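Local coordinates for protein cell division GTPase FtsZ, diverged (PDB 3V3T) that is a diverged member of the tubulin/FtsZ family, pairing a GTPase-type domain with a C-terminal domain like that of TubZ, at residues E246-S251 and A260-V265; I203-T208 and R270-Y275; M187-S192 and K279-A284; A180-D185 and E234-E239. The protein carries 1 engineered substitution. All blocks are in the same frame, centred on the assembly; numbering follows the deposited sequence. Where two conformers were deposited one is given.

Interaction 1. Residues E246-S251 and A260-V265; sequences EFMGIS and AIKSIV
Val265 N donates to Ile261 O over 2.8 Å, a helical turn that sets both residues on the side of helix 258-265 that meets strand 247-252. Toward them the strand sends Met248 and Ile250; the axes of 247-251 and 260-265 make 126° and approach to 11.1 Å. Met248 is extended through CG and SD (chi1 180°), then bends at its last torsion (chi3 -71°). The bend lays CE across the isopropyl group of Val265, 3.9 Å from its CG1. Met248 SD lies 4.2 Å from Ile261 CG2 and equally near CG of Lys262, whose aliphatic stem shares the contact. Ile250 and Ile261 meet tip to tip, CG2 of Ile250 being 4.0 Å from CD1 of Ile261. This is the strand-to-helix half of a beta-alpha-beta crossover, 247-252 to 258-265 to 270-275. Ile261 also touches Val282 of the adjoining strand and Leu228 of helix 224-233. Near the strand's start a classic beta bulge sets Glu246 and Phe247 together opposite Thr285. With only aliphatic carbon and thioether sulfur meeting across the interface, helix and sheet are joined by van der Waals packing and burial from water.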
loop_
_atom_site.group_PDB
_atom_site.type_symbol
_atom_site.label_atom_id
_atom_site.label_comp_id
_atom_site.label_asym_id
_atom_site.label_seq_id
_atom_site.Cartn_x
_atom_site.Cartn_y
_atom_site.Cartn_z
ATOM N N GLU A 246 -2.326 -10.224 12.623
ATOM C CA GLU A 246 -1.690 -9.873 13.882
ATOM C C GLU A 246 -2.591 -8.929 14.687
ATOM O O GLU A 246 -3.139 -9.317 15.713
ATOM C CB GLU A 246 -0.309 -9.260 13.599
ATOM C CG GLU A 246 0.831 -9.849 14.421
ATOM C CD GLU A 246 0.931 -11.365 14.327
ATOM O OE1 GLU A 246 0.632 -11.932 13.260
ATOM O OE2 GLU A 246 1.314 -11.991 15.331
ATOM N N PHE A 247 -2.741 -7.692 14.229
ATOM C CA PHE A 247 -3.666 -6.760 14.866
ATOM C C PHE A 247 -4.811 -6.463 13.904
ATOM O O PHE A 247 -4.589 -6.279 12.709
ATOM C CB PHE A 247 -2.988 -5.439 15.214
ATOM C CG PHE A 247 -1.879 -5.557 16.212
ATOM C CD1 PHE A 247 -1.751 -6.680 17.005
ATOM C CD2 PHE A 247 -0.966 -4.526 16.364
ATOM C CE1 PHE A 247 -0.732 -6.778 17.935
ATOM C CE2 PHE A 247 0.052 -4.618 17.290
ATOM C CZ PHE A 247 0.170 -5.745 18.079
ATOM N N MET A 248 -6.030 -6.427 14.435
ATOM C CA MET A 248 -7.195 -6.075 13.647
ATOM C C MET A 248 -7.872 -4.837 14.214
ATOM O O MET A 248 -8.017 -4.703 15.424
ATOM C CB MET A 248 -8.172 -7.244 13.610
ATOM C CG MET A 248 -9.417 -6.978 12.815
ATOM S SD MET A 248 -10.499 -8.435 12.768
ATOM C CE MET A 248 -9.565 -9.513 11.709
ATOM N N GLY A 249 -8.241 -3.910 13.337
ATOM C CA GLY A 249 -8.978 -2.730 13.751
ATOM C C GLY A 249 -10.389 -2.768 13.203
ATOM O O GLY A 249 -10.597 -3.049 12.019
ATOM N N ILE A 250 -11.365 -2.497 14.063
ATOM C CA ILE A 250 -12.764 -2.573 13.671
ATOM C C ILE A 250 -13.497 -1.307 14.086
ATOM O O ILE A 250 -13.589 -1.003 15.269
ATOM C CB ILE A 250 -13.453 -3.788 14.329
ATOM C CG1 ILE A 250 -12.817 -5.092 13.841
ATOM C CG2 ILE A 250 -14.955 -3.798 14.042
ATOM C CD1 ILE A 250 -13.252 -6.298 14.634
ATOM N N SER A 251 -14.013 -0.566 13.111
ATOM C CA SER A 251 -14.863 0.586 13.409
ATOM C C SER A 251 -16.177 0.509 12.628
ATOM O O SER A 251 -16.181 0.515 11.392
ATOM C CB SER A 251 -14.137 1.897 13.119
ATOM O OG SER A 251 -14.975 3.009 13.388
ATOM N N ALA A 260 -17.769 -13.012 14.243
ATOM C CA ALA A 260 -18.152 -13.306 12.867
ATOM C C ALA A 260 -17.243 -12.602 11.857
ATOM O O ALA A 260 -17.035 -13.096 10.756
ATOM C CB ALA A 260 -19.615 -12.938 12.625
ATOM N N ILE A 261 -16.710 -11.442 12.227
ATOM C CA ILE A 261 -15.796 -10.726 11.349
ATOM C C ILE A 261 -14.492 -11.490 11.261
ATOM O O ILE A 261 -13.943 -11.661 10.181
ATOM C CB ILE A 261 -15.506 -9.295 11.859
ATOM C CG1 ILE A 261 -16.770 -8.432 11.790
ATOM C CG2 ILE A 261 -14.340 -8.656 11.071
ATOM C CD1 ILE A 261 -16.591 -7.046 12.346
ATOM N N LYS A 262 -13.995 -11.934 12.410
ATOM C CA LYS A 262 -12.772 -12.722 12.466
ATOM C C LYS A 262 -12.963 -14.005 11.664
ATOM O O LYS A 262 -12.037 -14.517 11.032
ATOM C CB LYS A 262 -12.428 -13.048 13.920
ATOM C CG LYS A 262 -12.049 -11.832 14.756
ATOM C CD LYS A 262 -11.879 -12.193 16.224
ATOM C CE LYS A 262 -11.510 -10.967 17.047
ATOM N NZ LYS A 262 -11.466 -11.227 18.519
ATOM N N SER A 263 -14.188 -14.507 11.676
ATOM C CA SER A 263 -14.507 -15.729 10.963
ATOM C C SER A 263 -14.264 -15.567 9.463
ATOM O O SER A 263 -13.787 -16.486 8.787
ATOM C CB SER A 263 -15.955 -16.133 11.240
ATOM O OG SER A 263 -16.329 -17.244 10.450
ATOM N N ILE A 264 -14.582 -14.394 8.938
ATOM C CA ILE A 264 -14.432 -14.181 7.506
ATOM C C ILE A 264 -13.068 -13.594 7.150
ATOM O O ILE A 264 -12.484 -13.938 6.124
ATOM C CB ILE A 264 -15.534 -13.271 6.954
ATOM C CG1 ILE A 264 -16.912 -13.892 7.192
ATOM C CG2 ILE A 264 -15.344 -13.062 5.463
ATOM C CD1 ILE A 264 -17.183 -15.062 6.293
ATOM N N VAL A 265 -12.554 -12.713 7.998
ATOM C CA VAL A 265 -11.377 -11.933 7.627
ATOM C C VAL A 265 -10.051 -12.567 8.038
ATOM O O VAL A 265 -9.050 -12.423 7.348
ATOM C CB VAL A 265 -11.442 -10.503 8.188
ATOM C CG1 VAL A 265 -10.156 -9.746 7.848
ATOM C CG2 VAL A 265 -12.637 -9.780 7.604
#

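Interaction 2. Residues I203-T208 and R270-Y275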
loop_
_atom_site.group_PDB
_atom_site.type_symbol
_atom_site.label_atom_id
_atom_site.label_comp_id
_atom_site.label_asym_id
_atom_site.label_seq_id
_atom_site.Cartn_x
_atom_site.Cartn_y
_atom_site.Cartn_z
ATOM N N ILE A 203 -4.276 3.197 16.093
ATOM C CA ILE A 203 -4.116 3.447 14.668
ATOM C C ILE A 203 -2.636 3.415 14.342
ATOM O O ILE A 203 -2.216 2.796 13.360
ATOM C CB ILE A 203 -4.725 4.794 14.276
ATOM C CG1 ILE A 203 -6.237 4.647 14.086
ATOM C CG2 ILE A 203 -4.112 5.311 13.006
ATOM C CD1 ILE A 203 -6.977 5.965 14.077
ATOM N N SER A 204 -1.842 4.059 15.187
ATOM C CA SER A 204 -0.385 3.991 15.066
ATOM C C SER A 204 0.103 2.532 15.062
ATOM O O SER A 204 0.858 2.125 14.176
ATOM C CB SER A 204 0.284 4.786 16.195
ATOM O OG SER A 204 1.684 4.578 16.205
ATOM N N LYS A 205 -0.337 1.747 16.042
ATOM C CA LYS A 205 0.050 0.333 16.109
ATOM C C LYS A 205 -0.337 -0.464 14.862
ATOM O O LYS A 205 0.403 -1.344 14.426
ATOM C CB LYS A 205 -0.514 -0.330 17.374
ATOM C CG LYS A 205 0.394 -0.149 18.586
ATOM C CD LYS A 205 -0.340 -0.294 19.897
ATOM C CE LYS A 205 0.608 -0.007 21.065
ATOM N NZ LYS A 205 -0.084 -0.030 22.396
ATOM N N LEU A 206 -1.503 -0.174 14.293
ATOM C CA LEU A 206 -1.906 -0.844 13.065
ATOM C C LEU A 206 -0.992 -0.426 11.898
ATOM O O LEU A 206 -0.657 -1.240 11.049
ATOM C CB LEU A 206 -3.371 -0.548 12.736
ATOM C CG LEU A 206 -4.427 -1.186 13.641
ATOM C CD1 LEU A 206 -5.739 -0.410 13.595
ATOM C CD2 LEU A 206 -4.656 -2.670 13.320
ATOM N N LEU A 207 -0.605 0.847 11.874
ATOM C CA LEU A 207 0.272 1.397 10.855
ATOM C C LEU A 207 1.686 0.830 10.920
ATOM O O LEU A 207 2.357 0.693 9.897
ATOM C CB LEU A 207 0.383 2.905 11.040
ATOM C CG LEU A 207 -0.523 3.815 10.223
ATOM C CD1 LEU A 207 -0.286 5.272 10.653
ATOM C CD2 LEU A 207 -0.291 3.617 8.718
ATOM N N THR A 208 2.149 0.521 12.124
ATOM C CA THR A 208 3.528 0.087 12.279
ATOM C C THR A 208 3.687 -1.435 12.270
ATOM O O THR A 208 4.806 -1.942 12.350
ATOM C CB THR A 208 4.202 0.732 13.526
ATOM O OG1 THR A 208 3.508 0.363 14.726
ATOM C CG2 THR A 208 4.201 2.243 13.399
ATOM N N ARG A 270 -4.746 -9.731 18.453
ATOM C CA ARG A 270 -5.204 -8.556 19.174
ATOM C C ARG A 270 -6.145 -7.695 18.346
ATOM O O ARG A 270 -5.894 -7.426 17.163
ATOM C CB ARG A 270 -4.018 -7.702 19.596
ATOM C CG ARG A 270 -4.446 -6.442 20.288
ATOM C CD ARG A 270 -3.535 -6.160 21.430
ATOM N NE ARG A 270 -2.148 -6.050 20.993
ATOM C CZ ARG A 270 -1.117 -6.067 21.831
ATOM N NH1 ARG A 270 -1.338 -6.197 23.136
ATOM N NH2 ARG A 270 0.126 -5.959 21.379
ATOM N N THR A 271 -7.207 -7.227 18.987
ATOM C CA THR A 271 -8.212 -6.414 18.310
ATOM C C THR A 271 -8.409 -5.076 19.020
ATOM O O THR A 271 -8.417 -5.018 20.245
ATOM C CB THR A 271 -9.571 -7.146 18.274
ATOM O OG1 THR A 271 -9.419 -8.396 17.593
ATOM C CG2 THR A 271 -10.598 -6.309 17.554
ATOM N N PHE A 272 -8.546 -4.008 18.239
ATOM C CA PHE A 272 -8.991 -2.720 18.749
ATOM C C PHE A 272 -10.342 -2.454 18.099
ATOM O O PHE A 272 -10.441 -2.421 16.869
ATOM C CB PHE A 272 -8.023 -1.588 18.362
ATOM C CG PHE A 272 -6.566 -1.955 18.465
ATOM C CD1 PHE A 272 -5.994 -2.240 19.682
ATOM C CD2 PHE A 272 -5.773 -1.998 17.340
ATOM C CE1 PHE A 272 -4.660 -2.575 19.771
ATOM C CE2 PHE A 272 -4.439 -2.330 17.423
ATOM C CZ PHE A 272 -3.882 -2.619 18.645
ATOM N N LYS A 273 -11.378 -2.270 18.910
ATOM C CA LYS A 273 -12.715 -2.015 18.384
ATOM C C LYS A 273 -13.210 -0.616 18.738
ATOM O O LYS A 273 -12.870 -0.056 19.795
ATOM C CB LYS A 273 -13.725 -3.059 18.878
ATOM C CG LYS A 273 -15.143 -2.831 18.346
ATOM C CD LYS A 273 -16.177 -3.763 18.970
ATOM C CE LYS A 273 -17.582 -3.448 18.434
ATOM N NZ LYS A 273 -18.640 -4.416 18.857
ATOM N N GLY A 274 -14.020 -0.058 17.844
ATOM C CA GLY A 274 -14.593 1.249 18.062
ATOM C C GLY A 274 -15.798 1.485 17.181
ATOM O O GLY A 274 -16.236 0.594 16.452
ATOM N N TYR A 275 -16.329 2.700 17.251
ATOM C CA TYR A 275 -17.480 3.080 16.446
ATOM C C TYR A 275 -17.224 4.376 15.691
ATOM O O TYR A 275 -16.332 5.151 16.038
ATOM C CB TYR A 275 -18.723 3.198 17.335
ATOM C CG TYR A 275 -19.006 1.916 18.079
ATOM C CD1 TYR A 275 -19.723 0.881 17.482
ATOM C CD2 TYR A 275 -18.526 1.723 19.369
ATOM C CE1 TYR A 275 -19.964 -0.309 18.156
ATOM C CE2 TYR A 275 -18.765 0.541 20.053
ATOM C CZ TYR A 275 -19.483 -0.472 19.442
ATOM O OH TYR A 275 -19.718 -1.640 20.131
#
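The Phe272 ring overlaps Leu206 along one edge, CD2 and CE2 lying against the leucine's branch point. Leu206 CG sits near the ring plane, 4.0 Å from Phe272 CE2 and just as close to CD2. The two methyls follow the same edge: Leu206 CD1 is 4.1 Å from Phe272 CD2, and Leu206 CD2 is 4.1 Å from Phe272 CE2. The leucine thus straddles one C-C bond of the ring, while the two side chains run past each other in opposite directions. With CG beside the backbone N (chi1 -41°), Phe272 carries its ring out from the strand to helix 200-208. One residue earlier on the helix, Lys205 adds its CB, 4.3 Å from Phe272 CZ and approaching obliquely. The rest of that lysine, an exposed residue, runs on beyond the ring, and its NZ stays 6.0 Å from Arg270 NH2, two like charges that do not touch.

Strand 270-275 is the outermost strand at this end of the sheet and lies parallel to 247-252. Phe272 faces helix 200-208, whereas Thr271 and Lys273 touch helix 258-265 on the other face, so the sheet is layered between helices. Leu206 packs further on Phe247 of the neighbouring strand and on Phe186 of helix 172-187, placing the ring at the margin of a larger apolar cluster. The contact is wholly apolar where it is buried, with the charged ends of Lys205 and Arg270, both exposed residues, outside it, so helix 200-208 is held to the sheet's edge strand here by hydrophobic burial.

Interaction 3. Residues M187-S192 and K279-A284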
loop_
_atom_site.group_PDB
_atom_site.type_symbol
_atom_site.label_atom_id
_atom_site.label_comp_id
_atom_site.label_asym_id
_atom_site.label_seq_id
_atom_site.Cartn_x
_atom_site.Cartn_y
_atom_site.Cartn_z
ATOM N N MET A 187 -7.239 5.937 8.493
ATOM C CA MET A 187 -6.698 6.991 9.348
ATOM C C MET A 187 -7.757 7.794 10.115
ATOM O O MET A 187 -7.443 8.430 11.116
ATOM C CB MET A 187 -5.840 7.945 8.518
ATOM C CG MET A 187 -4.644 7.283 7.863
ATOM S SD MET A 187 -3.466 6.674 9.094
ATOM C CE MET A 187 -4.152 5.087 9.522
ATOM N N ASN A 188 -9.004 7.791 9.654
ATOM C CA ASN A 188 -10.047 8.556 10.354
ATOM C C ASN A 188 -10.804 7.802 11.456
ATOM O O ASN A 188 -11.784 8.321 11.986
ATOM C CB ASN A 188 -11.074 9.119 9.367
ATOM C CG ASN A 188 -10.534 10.266 8.547
ATOM O OD1 ASN A 188 -9.606 10.971 8.959
ATOM N ND2 ASN A 188 -11.128 10.475 7.379
ATOM N N MET A 189 -10.375 6.586 11.789
ATOM C CA MET A 189 -11.081 5.779 12.781
ATOM C C MET A 189 -10.992 6.379 14.177
ATOM O O MET A 189 -11.697 5.945 15.092
ATOM C CB MET A 189 -10.557 4.343 12.801
ATOM C CG MET A 189 -10.914 3.538 11.576
ATOM S SD MET A 189 -10.021 1.981 11.532
ATOM C CE MET A 189 -11.019 0.981 12.628
ATOM N N SER A 190 -10.126 7.374 14.344
ATOM C CA SER A 190 -9.988 8.035 15.642
ATOM C C SER A 190 -10.938 9.218 15.826
ATOM O O SER A 190 -11.048 9.747 16.932
ATOM C CB SER A 190 -8.541 8.473 15.895
ATOM O OG SER A 190 -7.983 9.082 14.741
ATOM N N GLU A 191 -11.625 9.631 14.761
ATOM C CA GLU A 191 -12.551 10.756 14.850
ATOM C C GLU A 191 -13.490 10.586 16.044
ATOM O O GLU A 191 -14.209 9.589 16.141
ATOM C CB GLU A 191 -13.337 10.920 13.545
ATOM C CG GLU A 191 -12.479 11.394 12.375
ATOM C CD GLU A 191 -13.232 11.429 11.053
ATOM O OE1 GLU A 191 -14.190 10.642 10.881
ATOM O OE2 GLU A 191 -12.860 12.246 10.182
ATOM N N SER A 192 -13.471 11.567 16.946
ATOM C CA SER A 192 -14.229 11.492 18.195
ATOM C C SER A 192 -15.636 10.921 18.010
ATOM O O SER A 192 -16.294 11.150 16.992
ATOM C CB SER A 192 -14.282 12.853 18.898
ATOM O OG SER A 192 -15.122 13.765 18.211
ATOM N N LYS A 279 -18.967 4.848 8.372
ATOM C CA LYS A 279 -18.692 3.631 7.613
ATOM C C LYS A 279 -18.420 2.412 8.478
ATOM O O LYS A 279 -18.242 2.520 9.687
ATOM C CB LYS A 279 -17.521 3.861 6.647
ATOM C CG LYS A 279 -17.870 4.815 5.514
ATOM C CD LYS A 279 -16.753 4.954 4.510
ATOM C CE LYS A 279 -17.187 5.805 3.333
ATOM N NZ LYS A 279 -16.074 6.020 2.370
ATOM N N ASN A 280 -18.406 1.243 7.847
ATOM C CA ASN A 280 -18.019 0.019 8.531
ATOM C C ASN A 280 -16.720 -0.481 7.952
ATOM O O ASN A 280 -16.647 -0.870 6.780
ATOM C CB ASN A 280 -19.094 -1.050 8.410
ATOM C CG ASN A 280 -20.401 -0.609 8.990
ATOM O OD1 ASN A 280 -20.546 -0.493 10.210
ATOM N ND2 ASN A 280 -21.371 -0.344 8.119
ATOM N N ILE A 281 -15.684 -0.458 8.772
ATOM C CA ILE A 281 -14.360 -0.702 8.254
ATOM C C ILE A 281 -13.577 -1.674 9.126
ATOM O O ILE A 281 -13.599 -1.590 10.353
ATOM C CB ILE A 281 -13.612 0.637 8.030
ATOM C CG1 ILE A 281 -12.149 0.396 7.643
ATOM C CG2 ILE A 281 -13.702 1.506 9.246
ATOM C CD1 ILE A 281 -11.433 1.666 7.182
ATOM N N VAL A 282 -12.924 -2.624 8.467
ATOM C CA VAL A 282 -12.016 -3.548 9.117
ATOM C C VAL A 282 -10.619 -3.361 8.537
ATOM O O VAL A 282 -10.423 -3.361 7.318
ATOM C CB VAL A 282 -12.428 -5.019 8.869
ATOM C CG1 VAL A 282 -11.485 -5.975 9.612
ATOM C CG2 VAL A 282 -13.882 -5.251 9.264
ATOM N N VAL A 283 -9.640 -3.211 9.419
ATOM C CA VAL A 283 -8.257 -3.185 9.006
ATOM C C VAL A 283 -7.557 -4.391 9.597
ATOM O O VAL A 283 -7.517 -4.545 10.818
ATOM C CB VAL A 283 -7.561 -1.917 9.515
ATOM C CG1 VAL A 283 -6.110 -1.877 9.026
ATOM C CG2 VAL A 283 -8.327 -0.689 9.049
ATOM N N ALA A 284 -7.025 -5.248 8.729
ATOM C CA ALA A 284 -6.301 -6.437 9.154
ATOM C C ALA A 284 -4.819 -6.278 8.822
ATOM O O ALA A 284 -4.466 -6.041 7.671
ATOM C CB ALA A 284 -6.873 -7.675 8.477
#
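Met189, just beyond helix 172-187, drops its side chain onto Ile281 and Val283 of strand 281-287, a strand antiparallel to both its neighbours, 211-217 and 247-252, in the mixed sheet of this tubulin/FtsZ-type fold. Followed along 279-284, the approach begins with Lys279, which is paired with Asp185 of the helix from which the methionine loop departs. Asn280 turns to other partners, its OD1 accepting from Thr253 N. Ile281 is the first to touch: its CG2, held in the crowded position between backbone N and carbonyl carbon (chi1 173° for CG1), meets Met189 CG at 4.2 Å, the two side chains crossing at a slant. Here the backbones are nearest, Met189 CA and Ile281 CA being 8.6 Å apart. Val282 points away to the other face, where it packs on Met248. Val283 returns to the methionine side, as alternation along a strand requires, and Ala284 carries the strand onward, its backbone bonded to Val214. A turn closed by Glu191 N on Asn188 O, 3.1 Å long, lies around Met189 in the loop. Ser251 on the neighbouring strand and Ile203 of helix 200-208 also pack against the methionine, which therefore fills a junction between sheet, loop and helix. Extended as far as SD, its chain bends only at the last torsion (chi3 81°), and the thioether SD comes to rest 4.0 Å from CG2 of Val283.

Interaction 4. Residues A180-D185 and E234-E239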
loop_
_atom_site.group_PDB
_atom_site.type_symbol
_atom_site.label_atom_id
_atom_site.label_comp_id
_atom_site.label_asym_id
_atom_site.label_seq_id
_atom_site.Cartn_x
_atom_site.Cartn_y
_atom_site.Cartn_z
ATOM N N ALA A 180 -7.154 5.273 -1.970
ATOM C CA ALA A 180 -7.051 6.536 -1.266
ATOM C C ALA A 180 -8.183 6.645 -0.249
ATOM O O ALA A 180 -7.967 7.029 0.905
ATOM C CB ALA A 180 -7.085 7.686 -2.237
ATOM N N THR A 181 -9.388 6.275 -0.667
ATOM C CA THR A 181 -10.533 6.341 0.231
ATOM C C THR A 181 -10.355 5.383 1.406
ATOM O O THR A 181 -10.555 5.760 2.565
ATOM C CB THR A 181 -11.851 6.069 -0.515
ATOM O OG1 THR A 181 -12.010 7.051 -1.539
ATOM C CG2 THR A 181 -13.053 6.145 0.429
ATOM N N LEU A 182 -9.954 4.149 1.119
ATOM C CA LEU A 182 -9.830 3.159 2.183
ATOM C C LEU A 182 -8.744 3.566 3.172
ATOM O O LEU A 182 -8.912 3.457 4.382
ATOM C CB LEU A 182 -9.552 1.771 1.617
ATOM C CG LEU A 182 -10.704 1.120 0.851
ATOM C CD1 LEU A 182 -10.226 -0.155 0.183
ATOM C CD2 LEU A 182 -11.858 0.825 1.788
ATOM N N PHE A 183 -7.628 4.049 2.661
ATOM C CA PHE A 183 -6.538 4.417 3.544
ATOM C C PHE A 183 -6.891 5.623 4.409
ATOM O O PHE A 183 -6.643 5.637 5.611
ATOM C CB PHE A 183 -5.270 4.700 2.745
ATOM C CG PHE A 183 -4.075 4.884 3.599
ATOM C CD1 PHE A 183 -3.385 3.782 4.082
ATOM C CD2 PHE A 183 -3.630 6.155 3.927
ATOM C CE1 PHE A 183 -2.252 3.955 4.884
ATOM C CE2 PHE A 183 -2.511 6.325 4.718
ATOM C CZ PHE A 183 -1.823 5.215 5.195
ATOM N N ASN A 184 -7.465 6.641 3.790
ATOM C CA ASN A 184 -7.892 7.808 4.534
ATOM C C ASN A 184 -9.004 7.481 5.544
ATOM O O ASN A 184 -9.014 8.011 6.661
ATOM C CB ASN A 184 -8.303 8.932 3.580
ATOM C CG ASN A 184 -8.551 10.231 4.298
ATOM O OD1 ASN A 184 -7.637 10.816 4.889
ATOM N ND2 ASN A 184 -9.793 10.696 4.260
ATOM N N ASP A 185 -9.930 6.601 5.168
ATOM C CA ASP A 185 -10.965 6.156 6.109
ATOM C C ASP A 185 -10.317 5.446 7.286
ATOM O O ASP A 185 -10.691 5.659 8.436
ATOM C CB ASP A 185 -11.960 5.217 5.434
ATOM C CG ASP A 185 -12.902 5.944 4.506
ATOM O OD1 ASP A 185 -12.965 7.193 4.572
ATOM O OD2 ASP A 185 -13.577 5.265 3.712
ATOM N N GLU A 234 -14.471 -8.569 -3.706
ATOM C CA GLU A 234 -14.348 -7.377 -4.538
ATOM C C GLU A 234 -13.137 -6.532 -4.169
ATOM O O GLU A 234 -12.913 -5.469 -4.755
ATOM C CB GLU A 234 -15.629 -6.539 -4.447
ATOM C CG GLU A 234 -16.850 -7.261 -5.033
ATOM C CD GLU A 234 -18.113 -6.423 -4.998
ATOM O OE1 GLU A 234 -18.135 -5.408 -4.275
ATOM O OE2 GLU A 234 -19.088 -6.782 -5.695
ATOM N N SER A 235 -12.358 -7.002 -3.200
ATOM C CA SER A 235 -11.278 -6.183 -2.629
ATOM C C SER A 235 -10.221 -5.758 -3.651
ATOM O O SER A 235 -9.806 -6.549 -4.489
ATOM C CB SER A 235 -10.604 -6.911 -1.463
ATOM O OG SER A 235 -9.618 -6.095 -0.872
ATOM N N ILE A 236 -9.784 -4.504 -3.575
ATOM C CA ILE A 236 -8.727 -4.033 -4.455
ATOM C C ILE A 236 -7.349 -4.539 -4.032
ATOM O O ILE A 236 -6.383 -4.443 -4.805
ATOM C CB ILE A 236 -8.668 -2.507 -4.536
ATOM C CG1 ILE A 236 -8.418 -1.908 -3.147
ATOM C CG2 ILE A 236 -9.919 -1.976 -5.172
ATOM C CD1 ILE A 236 -7.932 -0.485 -3.189
ATOM N N PHE A 237 -7.258 -5.052 -2.808
ATOM C CA PHE A 237 -6.027 -5.690 -2.315
ATOM C C PHE A 237 -5.832 -7.094 -2.858
ATOM O O PHE A 237 -6.794 -7.823 -3.047
ATOM C CB PHE A 237 -6.018 -5.769 -0.791
ATOM C CG PHE A 237 -5.854 -4.442 -0.127
ATOM C CD1 PHE A 237 -4.618 -4.027 0.322
ATOM C CD2 PHE A 237 -6.938 -3.593 0.027
ATOM C CE1 PHE A 237 -4.467 -2.772 0.935
ATOM C CE2 PHE A 237 -6.788 -2.345 0.645
ATOM C CZ PHE A 237 -5.554 -1.944 1.092
ATOM N N ALA A 238 -4.573 -7.459 -3.106
ATOM C CA ALA A 238 -4.243 -8.785 -3.593
ATOM C C ALA A 238 -4.799 -9.849 -2.654
ATOM O O ALA A 238 -4.664 -9.757 -1.437
ATOM C CB ALA A 238 -2.750 -8.936 -3.717
ATOM N N GLU A 239 -5.405 -10.874 -3.230
ATOM C CA GLU A 239 -5.993 -11.934 -2.434
ATOM C C GLU A 239 -4.996 -12.644 -1.506
ATOM O O GLU A 239 -3.897 -13.006 -1.919
ATOM C CB GLU A 239 -6.652 -12.958 -3.352
ATOM C CG GLU A 239 -7.205 -14.163 -2.612
ATOM C CD GLU A 239 -7.881 -15.142 -3.548
ATOM O OE1 GLU A 239 -7.739 -14.980 -4.777
ATOM O OE2 GLU A 239 -8.556 -16.069 -3.058
#
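Helix residues 180-185 face the irregular segment 234-239, Leu182 CA and Ile236 CA being 9.8 Å apart at the nearest pairing of the backbones. One methyl of Leu182 carries its side of the contact. Its CD1 reaches Ile236 CD1 at 4.1 Å, the two side chains meeting end to end, and the same CD1 lies near the plane of the Phe237 ring at its edge, 4.1 Å from CE2. The leucine and phenylalanine side chains lie alongside, running opposite ways. Ile236 turns its CG1 between backbone N and carbonyl carbon (chi1 60°), which, with chi2 extended, brings CD1 to the helix. The helix follows strand 160-165, a place consistent with the core helix that links the two domains of tubulin and FtsZ proteins, and 234-239 runs along strand 160-165, Ile236 and Ala238 making backbone hydrogen bonds to Asp165 and Leu163. An ST turn shapes the loop: Phe237 N donates to Ser235 OG over 3.2 Å, at 149°, which ties the loop backbone just where its two apolar side chains leave it. Around the trio, Phe179 of the same helix touches both Ile236 and Phe237, while Ile215 packs on Leu182 and Val214 on Phe237, both from strand 211-217.

Interactions 1, 2 and 3 share one sheet. Strand 247-252 lies between 270-275 and 281-287, hydrogen-bonded to the first by Ile250 O and Gly274 N (2.8 Å) and to the second by Gly249 N and Val283 O (2.7 Å). Interaction 1 packs a helix on one face of this sheet; interactions 2 and 3 lie on the other, their centres about 9 Å apart, and Ile203 packs on Met187 where they meet. Interaction 4 joins helix 172-187, which leads into the loop of interaction 3, to the loop beside strand 160-165. A salt bridge, Lys279 NZ to Asp185 OD2 at 2.9 Å, connects it to interaction 3, whereas interaction 1 stays about 7 Å away at the nearest atoms.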